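Local structure of protein ninB (Enterobacteria phage lambda, 1PC6) at residues A[49-62]-A[116-129]. The protein probably acts as a recombination mediator, known as Orf, that takes over the role of host RecFOR in initiating genetic exchange. Sequence-based numbering, arbitrary orientation.
Sequences LWACLGDVSRQVEW and IQAFGTERGVKWSD
Helix 49-59 and helix 116-122 meet where Val-56 CG1 packs against Phe-119 CE2, their axes inclined by 29° with the same N-to-C sense and 10.4 Å apart at closest approach. After a Schellman motif at Gly-124, whose phi is positive, residues 124-129 run back along helix 49-59, so that Gln-59, Asp-55 and Ala-51 face Val-125, Trp-127 and Asp-129 in turn. This return pass illustrates how polar side chains of one helix can fix an irregular length of loop. Gln-59 grips the backbone of Lys-126 twice: OE1 accepts from Lys-126 N (2.7 Å) on a lone pair in the carbonyl plane, and NE2 donates to Lys-126 O (2.6 Å), which together hold the amide from turning. One turn earlier, Asp-55 OD1 takes Ser-128 N at 2.8 Å from above the carboxylate plane, while OD2 receives Ser-128 OG (2.8 Å) on its syn side and a salt bridge from Arg-58 NH2 on the anti side, tilted from the carboxylate plane. With CG anti to its own carbonyl carbon (chi1 -62°), Trp-127 carries its indole toward helix 49-59, bringing CZ3 within 3.5 Å of Cys-52 CA. Cys-52 SG stands obliquely to this ring, a sulfur-aromatic contact. Ile-116 CD1 touches both Leu-53 CD2 (3.5 Å) and Leu-49 CD1, whereas Val-60 CG2 meets the edge of the Phe-119 ring. Helix 69-80 closes this apolar layer, Trp-72 covering Val-56, Val-60 and Phe-119; Trp-62 NE1 hydrogen-bonds Pro-87 O of the second subunit, and Ser-128 begins the C-terminal helix 128-140.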
ATOM      1  N   LEU A  49      11.833  -6.112   2.313  1.00 56.29           N
ATOM      2  CA  LEU A  49      11.084  -5.791   3.532  1.00 53.72           C
ATOM      3  C   LEU A  49      10.055  -6.863   3.862  1.00 51.68           C
ATOM      4  O   LEU A  49       9.992  -7.360   4.982  1.00 51.44           O
ATOM      5  CB  LEU A  49      10.340  -4.461   3.388  1.00 55.71           C
ATOM      6  CG  LEU A  49       9.211  -4.219   4.413  1.00 56.52           C
ATOM      7  CD1 LEU A  49       9.743  -3.509   5.654  1.00 56.72           C
ATOM      8  CD2 LEU A  49       8.124  -3.375   3.777  1.00 56.77           C
ATOM      9  N   TRP A  50       9.238  -7.216   2.881  1.00 49.16           N
ATOM     10  CA  TRP A  50       8.213  -8.209   3.117  1.00 49.75           C
ATOM     11  C   TRP A  50       8.708  -9.620   3.280  1.00 48.99           C
ATOM     12  O   TRP A  50       8.004 -10.459   3.816  1.00 51.17           O
ATOM     13  CB  TRP A  50       7.155  -8.140   2.024  1.00 51.13           C
ATOM     14  CG  TRP A  50       6.333  -6.920   2.177  1.00 52.13           C
ATOM     15  CD1 TRP A  50       6.481  -5.749   1.509  1.00 52.60           C
ATOM     16  CD2 TRP A  50       5.326  -6.697   3.165  1.00 51.88           C
ATOM     17  NE1 TRP A  50       5.635  -4.801   2.024  1.00 53.64           N
ATOM     18  CE2 TRP A  50       4.913  -5.359   3.045  1.00 52.42           C
ATOM     19  CE3 TRP A  50       4.738  -7.500   4.148  1.00 51.48           C
ATOM     20  CZ2 TRP A  50       3.937  -4.800   3.870  1.00 52.73           C
ATOM     21  CZ3 TRP A  50       3.772  -6.947   4.966  1.00 51.74           C
ATOM     22  CH2 TRP A  50       3.379  -5.607   4.822  1.00 52.46           C
ATOM     23  N   ALA A  51       9.914  -9.893   2.813  1.00 48.85           N
ATOM     24  CA  ALA A  51      10.464 -11.229   2.971  1.00 48.83           C
ATOM     25  C   ALA A  51      10.947 -11.332   4.417  1.00 49.02           C
ATOM     26  O   ALA A  51      10.872 -12.397   5.027  1.00 47.86           O
ATOM     27  CB  ALA A  51      11.613 -11.446   2.008  1.00 49.23           C
ATOM     28  N   CYS A  52      11.435 -10.211   4.952  1.00 48.37           N
ATOM     29  CA  CYS A  52      11.913 -10.136   6.333  1.00 49.40           C
ATOM     30  C   CYS A  52      10.745 -10.296   7.266  1.00 48.36           C
ATOM     31  O   CYS A  52      10.719 -11.196   8.106  1.00 49.81           O
ATOM     32  CB  CYS A  52      12.543  -8.783   6.620  1.00 50.42           C
ATOM     33  SG  CYS A  52      13.994  -8.483   5.668  1.00 58.39           S
ATOM     34  N   LEU A  53       9.788  -9.387   7.119  1.00 46.10           N
ATOM     35  CA  LEU A  53       8.589  -9.408   7.927  1.00 44.28           C
ATOM     36  C   LEU A  53       8.003 -10.816   7.891  1.00 43.73           C
ATOM     37  O   LEU A  53       7.625 -11.355   8.925  1.00 44.80           O
ATOM     38  CB  LEU A  53       7.582  -8.384   7.394  1.00 42.27           C
ATOM     39  CG  LEU A  53       8.108  -6.946   7.376  1.00 40.78           C
ATOM     40  CD1 LEU A  53       7.011  -5.994   6.947  1.00 40.05           C
ATOM     41  CD2 LEU A  53       8.609  -6.568   8.752  1.00 36.71           C
ATOM     42  N   GLY A  54       7.957 -11.418   6.706  1.00 41.77           N
ATOM     43  CA  GLY A  54       7.411 -12.757   6.578  1.00 40.78           C
ATOM     44  C   GLY A  54       8.186 -13.774   7.389  1.00 41.75           C
ATOM     45  O   GLY A  54       7.596 -14.596   8.088  1.00 42.94           O
ATOM     46  N   ASP A  55       9.511 -13.707   7.302  1.00 41.31           N
ATOM     47  CA  ASP A  55      10.389 -14.622   8.023  1.00 41.82           C
ATOM     48  C   ASP A  55      10.186 -14.485   9.511  1.00 40.74           C
ATOM     49  O   ASP A  55       9.991 -15.476  10.211  1.00 40.98           O
ATOM     50  CB  ASP A  55      11.856 -14.336   7.691  1.00 44.65           C
ATOM     51  CG  ASP A  55      12.232 -14.770   6.290  1.00 45.69           C
ATOM     52  OD1 ASP A  55      13.239 -14.254   5.748  1.00 45.22           O
ATOM     53  OD2 ASP A  55      11.518 -15.634   5.741  1.00 47.24           O
ATOM     54  N   VAL A  56      10.248 -13.255   9.999  1.00 38.75           N
ATOM     55  CA  VAL A  56      10.055 -13.016  11.417  1.00 40.02           C
ATOM     56  C   VAL A  56       8.682 -13.528  11.798  1.00 40.82           C
ATOM     57  O   VAL A  56       8.495 -14.125  12.849  1.00 42.01           O
ATOM     58  CB  VAL A  56      10.127 -11.522  11.739  1.00 40.15           C
ATOM     59  CG1 VAL A  56       9.685 -11.279  13.172  1.00 40.76           C
ATOM     60  CG2 VAL A  56      11.539 -11.018  11.523  1.00 38.97           C
ATOM     61  N   SER A  57       7.727 -13.288  10.913  1.00 41.45           N
ATOM     62  CA  SER A  57       6.353 -13.700  11.116  1.00 41.92           C
ATOM     63  C   SER A  57       6.308 -15.177  11.390  1.00 42.86           C
ATOM     64  O   SER A  57       5.726 -15.630  12.371  1.00 44.03           O
ATOM     65  CB  SER A  57       5.537 -13.399   9.863  1.00 41.93           C
ATOM     66  OG  SER A  57       4.196 -13.833   9.997  1.00 44.60           O
ATOM     67  N   ARG A  58       6.930 -15.924  10.496  1.00 43.76           N
ATOM     68  CA  ARG A  58       6.973 -17.373  10.598  1.00 45.03           C
ATOM     69  C   ARG A  58       7.832 -17.908  11.735  1.00 44.85           C
ATOM     70  O   ARG A  58       7.484 -18.901  12.372  1.00 45.81           O
ATOM     71  CB  ARG A  58       7.506 -17.973   9.290  1.00 46.77           C
ATOM     72  CG  ARG A  58       6.494 -18.129   8.167  1.00 51.49           C
ATOM     73  CD  ARG A  58       7.129 -18.824   6.967  1.00 53.40           C
ATOM     74  NE  ARG A  58       8.145 -17.984   6.327  1.00 57.50           N
ATOM     75  CZ  ARG A  58       7.876 -16.886   5.618  1.00 57.89           C
ATOM     76  NH1 ARG A  58       6.617 -16.493   5.449  1.00 59.41           N
ATOM     77  NH2 ARG A  58       8.865 -16.171   5.087  1.00 56.55           N
ATOM     78  N   GLN A  59       8.948 -17.247  12.000  1.00 44.39           N
ATOM     79  CA  GLN A  59       9.869 -17.759  12.998  1.00 43.15           C
ATOM     80  C   GLN A  59       9.806 -17.301  14.437  1.00 42.64           C
ATOM     81  O   GLN A  59      10.033 -18.098  15.333  1.00 42.52           O
ATOM     82  CB  GLN A  59      11.296 -17.593  12.468  1.00 41.53           C
ATOM     83  CG  GLN A  59      11.492 -18.286  11.131  1.00 38.60           C
ATOM     84  CD  GLN A  59      12.879 -18.111  10.565  1.00 38.48           C
ATOM     85  OE1 GLN A  59      13.873 -18.356  11.247  1.00 40.87           O
ATOM     86  NE2 GLN A  59      12.958 -17.699   9.305  1.00 36.95           N
ATOM     87  N   VAL A  60       9.493 -16.045  14.695  1.00 43.29           N
ATOM     88  CA  VAL A  60       9.489 -15.625  16.085  1.00 44.70           C
ATOM     89  C   VAL A  60       8.100 -15.298  16.654  1.00 48.22           C
ATOM     90  O   VAL A  60       7.316 -14.563  16.044  1.00 50.78           O
ATOM     91  CB  VAL A  60      10.479 -14.441  16.266  1.00 40.97           C
ATOM     92  CG1 VAL A  60      11.440 -14.401  15.086  1.00 38.45           C
ATOM     93  CG2 VAL A  60       9.748 -13.140  16.397  1.00 40.47           C
ATOM     94  N   GLU A  61       7.773 -15.861  17.814  1.00 49.25           N
ATOM     95  CA  GLU A  61       6.475 -15.562  18.390  1.00 50.14           C
ATOM     96  C   GLU A  61       6.584 -14.436  19.397  1.00 49.19           C
ATOM     97  O   GLU A  61       7.457 -14.439  20.264  1.00 48.88           O
ATOM     98  CB  GLU A  61       5.859 -16.783  19.052  1.00 53.28           C
ATOM     99  CG  GLU A  61       6.407 -17.116  20.407  1.00 59.55           C
ATOM    100  CD  GLU A  61       5.302 -17.532  21.354  1.00 63.52           C
ATOM    101  OE1 GLU A  61       4.471 -18.396  20.959  1.00 62.99           O
ATOM    102  OE2 GLU A  61       5.268 -16.989  22.488  1.00 66.63           O
ATOM    103  N   TRP A  62       5.678 -13.472  19.264  1.00 48.15           N
ATOM    104  CA  TRP A  62       5.640 -12.305  20.124  1.00 46.84           C
ATOM    105  C   TRP A  62       4.697 -12.472  21.298  1.00 49.14           C
ATOM    106  O   TRP A  62       3.472 -12.456  21.130  1.00 50.02           O
ATOM    107  CB  TRP A  62       5.190 -11.095  19.330  1.00 42.90           C
ATOM    108  CG  TRP A  62       5.547  -9.802  19.961  1.00 41.58           C
ATOM    109  CD1 TRP A  62       4.726  -8.725  20.130  1.00 43.77           C
ATOM    110  CD2 TRP A  62       6.852  -9.376  20.368  1.00 40.46           C
ATOM    111  NE1 TRP A  62       5.443  -7.647  20.603  1.00 42.53           N
ATOM    112  CE2 TRP A  62       6.750  -8.021  20.757  1.00 40.19           C
ATOM    113  CE3 TRP A  62       8.097 -10.001  20.436  1.00 39.42           C
ATOM    114  CZ2 TRP A  62       7.840  -7.287  21.205  1.00 38.84           C
ATOM    115  CZ3 TRP A  62       9.182  -9.269  20.881  1.00 39.36           C
ATOM    116  CH2 TRP A  62       9.045  -7.924  21.259  1.00 38.78           C
ATOM    117  N   ILE A 116      14.576  -4.339  11.624  1.00 47.70           N
ATOM    118  CA  ILE A 116      14.072  -5.671  11.322  1.00 45.84           C
ATOM    119  C   ILE A 116      15.191  -6.709  11.207  1.00 45.56           C
ATOM    120  O   ILE A 116      15.090  -7.807  11.755  1.00 45.27           O
ATOM    121  CB  ILE A 116      13.278  -5.682  10.017  1.00 43.92           C
ATOM    122  CG1 ILE A 116      12.258  -4.543  10.015  1.00 41.71           C
ATOM    123  CG2 ILE A 116      12.584  -7.030   9.861  1.00 43.79           C
ATOM    124  CD1 ILE A 116      11.430  -4.491   8.758  1.00 39.47           C
ATOM    125  N   GLN A 117      16.259  -6.359  10.496  1.00 46.69           N
ATOM    126  CA  GLN A 117      17.383  -7.276  10.309  1.00 46.60           C
ATOM    127  C   GLN A 117      18.091  -7.549  11.630  1.00 46.04           C
ATOM    128  O   GLN A 117      18.438  -8.691  11.929  1.00 44.40           O
ATOM    129  CB  GLN A 117      18.375  -6.702   9.277  1.00 47.32           C
ATOM    130  N   ALA A 118      18.297  -6.497  12.420  1.00 45.78           N
ATOM    131  CA  ALA A 118      18.959  -6.622  13.717  1.00 46.45           C
ATOM    132  C   ALA A 118      18.117  -7.472  14.683  1.00 47.36           C
ATOM    133  O   ALA A 118      18.634  -8.366  15.365  1.00 47.99           O
ATOM    134  CB  ALA A 118      19.200  -5.238  14.304  1.00 44.88           C
ATOM    135  N   PHE A 119      16.818  -7.187  14.730  1.00 45.86           N
ATOM    136  CA  PHE A 119      15.905  -7.921  15.587  1.00 43.73           C
ATOM    137  C   PHE A 119      15.914  -9.405  15.247  1.00 42.24           C
ATOM    138  O   PHE A 119      16.084 -10.245  16.120  1.00 40.32           O
ATOM    139  CB  PHE A 119      14.483  -7.396  15.427  1.00 43.64           C
ATOM    140  CG  PHE A 119      13.468  -8.209  16.165  1.00 43.09           C
ATOM    141  CD1 PHE A 119      13.277  -8.037  17.522  1.00 44.09           C
ATOM    142  CD2 PHE A 119      12.737  -9.180  15.513  1.00 41.18           C
ATOM    143  CE1 PHE A 119      12.363  -8.829  18.220  1.00 44.49           C
ATOM    144  CE2 PHE A 119      11.831  -9.971  16.201  1.00 41.42           C
ATOM    145  CZ  PHE A 119      11.642  -9.796  17.558  1.00 41.94           C
ATOM    146  N   GLY A 120      15.722  -9.723  13.972  1.00 41.92           N
ATOM    147  CA  GLY A 120      15.700 -11.118  13.561  1.00 43.45           C
ATOM    148  C   GLY A 120      17.014 -11.842  13.762  1.00 43.27           C
ATOM    149  O   GLY A 120      17.066 -13.039  14.035  1.00 42.02           O
ATOM    150  N   THR A 121      18.088 -11.089  13.622  1.00 44.26           N
ATOM    151  CA  THR A 121      19.417 -11.620  13.779  1.00 44.74           C
ATOM    152  C   THR A 121      19.669 -12.205  15.153  1.00 47.12           C
ATOM    153  O   THR A 121      20.111 -13.344  15.276  1.00 48.30           O
ATOM    154  CB  THR A 121      20.418 -10.537  13.511  1.00 44.32           C
ATOM    155  OG1 THR A 121      20.302 -10.151  12.143  1.00 45.65           O
ATOM    156  CG2 THR A 121      21.807 -11.022  13.781  1.00 43.48           C
ATOM    157  N   GLU A 122      19.401 -11.436  16.194  1.00 49.33           N
ATOM    158  CA  GLU A 122      19.628 -11.957  17.530  1.00 52.18           C
ATOM    159  C   GLU A 122      18.590 -12.990  17.920  1.00 52.74           C
ATOM    160  O   GLU A 122      18.695 -13.600  18.980  1.00 52.94           O
ATOM    161  CB  GLU A 122      19.656 -10.829  18.565  1.00 53.80           C
ATOM    162  CG  GLU A 122      18.470  -9.902  18.538  1.00 57.75           C
ATOM    163  CD  GLU A 122      18.506  -8.895  19.678  1.00 60.45           C
ATOM    164  OE1 GLU A 122      19.529  -8.197  19.836  1.00 61.88           O
ATOM    165  OE2 GLU A 122      17.504  -8.799  20.419  1.00 64.67           O
ATOM    166  N   ARG A 123      17.595 -13.195  17.060  1.00 54.21           N
ATOM    167  CA  ARG A 123      16.545 -14.183  17.333  1.00 54.35           C
ATOM    168  C   ARG A 123      16.828 -15.507  16.625  1.00 54.00           C
ATOM    169  O   ARG A 123      16.058 -16.458  16.757  1.00 55.51           O
ATOM    170  CB  ARG A 123      15.161 -13.670  16.895  1.00 55.09           C
ATOM    171  CG  ARG A 123      14.696 -12.388  17.562  1.00 55.72           C
ATOM    172  CD  ARG A 123      14.625 -12.542  19.051  1.00 58.03           C
ATOM    173  NE  ARG A 123      14.776 -11.253  19.711  1.00 62.45           N
ATOM    174  CZ  ARG A 123      13.807 -10.629  20.369  1.00 64.96           C
ATOM    175  NH1 ARG A 123      12.602 -11.180  20.461  1.00 66.77           N
ATOM    176  NH2 ARG A 123      14.048  -9.452  20.937  1.00 65.06           N
ATOM    177  N   GLY A 124      17.920 -15.562  15.869  1.00 52.47           N
ATOM    178  CA  GLY A 124      18.266 -16.788  15.168  1.00 52.94           C
ATOM    179  C   GLY A 124      17.395 -17.029  13.955  1.00 52.17           C
ATOM    180  O   GLY A 124      17.221 -18.159  13.478  1.00 51.67           O
ATOM    181  N   VAL A 125      16.837 -15.941  13.454  1.00 51.50           N
ATOM    182  CA  VAL A 125      15.972 -16.005  12.296  1.00 51.23           C
ATOM    183  C   VAL A 125      16.766 -16.414  11.053  1.00 52.28           C
ATOM    184  O   VAL A 125      17.818 -15.839  10.759  1.00 52.98           O
ATOM    185  CB  VAL A 125      15.286 -14.625  12.039  1.00 47.88           C
ATOM    186  CG1 VAL A 125      14.593 -14.630  10.684  1.00 45.43           C
ATOM    187  CG2 VAL A 125      14.287 -14.319  13.141  1.00 43.42           C
ATOM    188  N   LYS A 126      16.274 -17.425  10.343  1.00 52.41           N
ATOM    189  CA  LYS A 126      16.910 -17.861   9.109  1.00 52.02           C
ATOM    190  C   LYS A 126      16.225 -17.043   8.018  1.00 51.01           C
ATOM    191  O   LYS A 126      15.009 -17.123   7.858  1.00 50.76           O
ATOM    192  CB  LYS A 126      16.668 -19.351   8.869  1.00 53.74           C
ATOM    193  CG  LYS A 126      17.269 -19.850   7.559  1.00 56.47           C
ATOM    194  CD  LYS A 126      16.846 -21.280   7.220  1.00 58.40           C
ATOM    195  CE  LYS A 126      17.283 -21.673   5.803  1.00 57.94           C
ATOM    196  NZ  LYS A 126      18.750 -21.489   5.584  1.00 58.64           N
ATOM    197  N   TRP A 127      16.995 -16.247   7.282  1.00 50.98           N
ATOM    198  CA  TRP A 127      16.436 -15.399   6.228  1.00 52.11           C
ATOM    199  C   TRP A 127      16.169 -16.156   4.941  1.00 53.87           C
ATOM    200  O   TRP A 127      17.085 -16.704   4.334  1.00 53.37           O
ATOM    201  CB  TRP A 127      17.371 -14.233   5.963  1.00 53.66           C
ATOM    202  CG  TRP A 127      17.528 -13.369   7.157  1.00 56.22           C
ATOM    203  CD1 TRP A 127      18.649 -13.207   7.915  1.00 56.63           C
ATOM    204  CD2 TRP A 127      16.508 -12.572   7.768  1.00 57.31           C
ATOM    205  NE1 TRP A 127      18.393 -12.359   8.968  1.00 57.93           N
ATOM    206  CE2 TRP A 127      17.084 -11.953   8.900  1.00 58.06           C
ATOM    207  CE3 TRP A 127      15.161 -12.322   7.471  1.00 56.11           C
ATOM    208  CZ2 TRP A 127      16.357 -11.096   9.737  1.00 57.28           C
ATOM    209  CZ3 TRP A 127      14.440 -11.472   8.302  1.00 55.75           C
ATOM    210  CH2 TRP A 127      15.041 -10.870   9.421  1.00 55.79           C
ATOM    211  N   SER A 128      14.901 -16.160   4.530  1.00 57.24           N
ATOM    212  CA  SER A 128      14.434 -16.879   3.339  1.00 59.73           C
ATOM    213  C   SER A 128      14.980 -16.361   2.024  1.00 62.29           C
ATOM    214  O   SER A 128      15.222 -17.142   1.091  1.00 62.44           O
ATOM    215  CB  SER A 128      12.903 -16.856   3.274  1.00 58.45           C
ATOM    216  OG  SER A 128      12.419 -15.529   3.100  1.00 60.33           O
ATOM    217  N   ASP A 129      15.153 -15.042   1.954  1.00 65.18           N
ATOM    218  CA  ASP A 129      15.650 -14.392   0.755  1.00 66.84           C
ATOM    219  C   ASP A 129      17.069 -14.846   0.459  1.00 67.40           C
ATOM    220  O   ASP A 129      17.399 -15.136  -0.692  1.00 65.77           O
ATOM    221  CB  ASP A 129      15.583 -12.876   0.924  1.00 69.07           C
ATOM    222  CG  ASP A 129      15.132 -12.178  -0.341  1.00 71.11           C
ATOM    223  OD1 ASP A 129      14.195 -12.682  -1.000  1.00 71.32           O
ATOM    224  OD2 ASP A 129      15.706 -11.121  -0.673  1.00 74.84           O
TER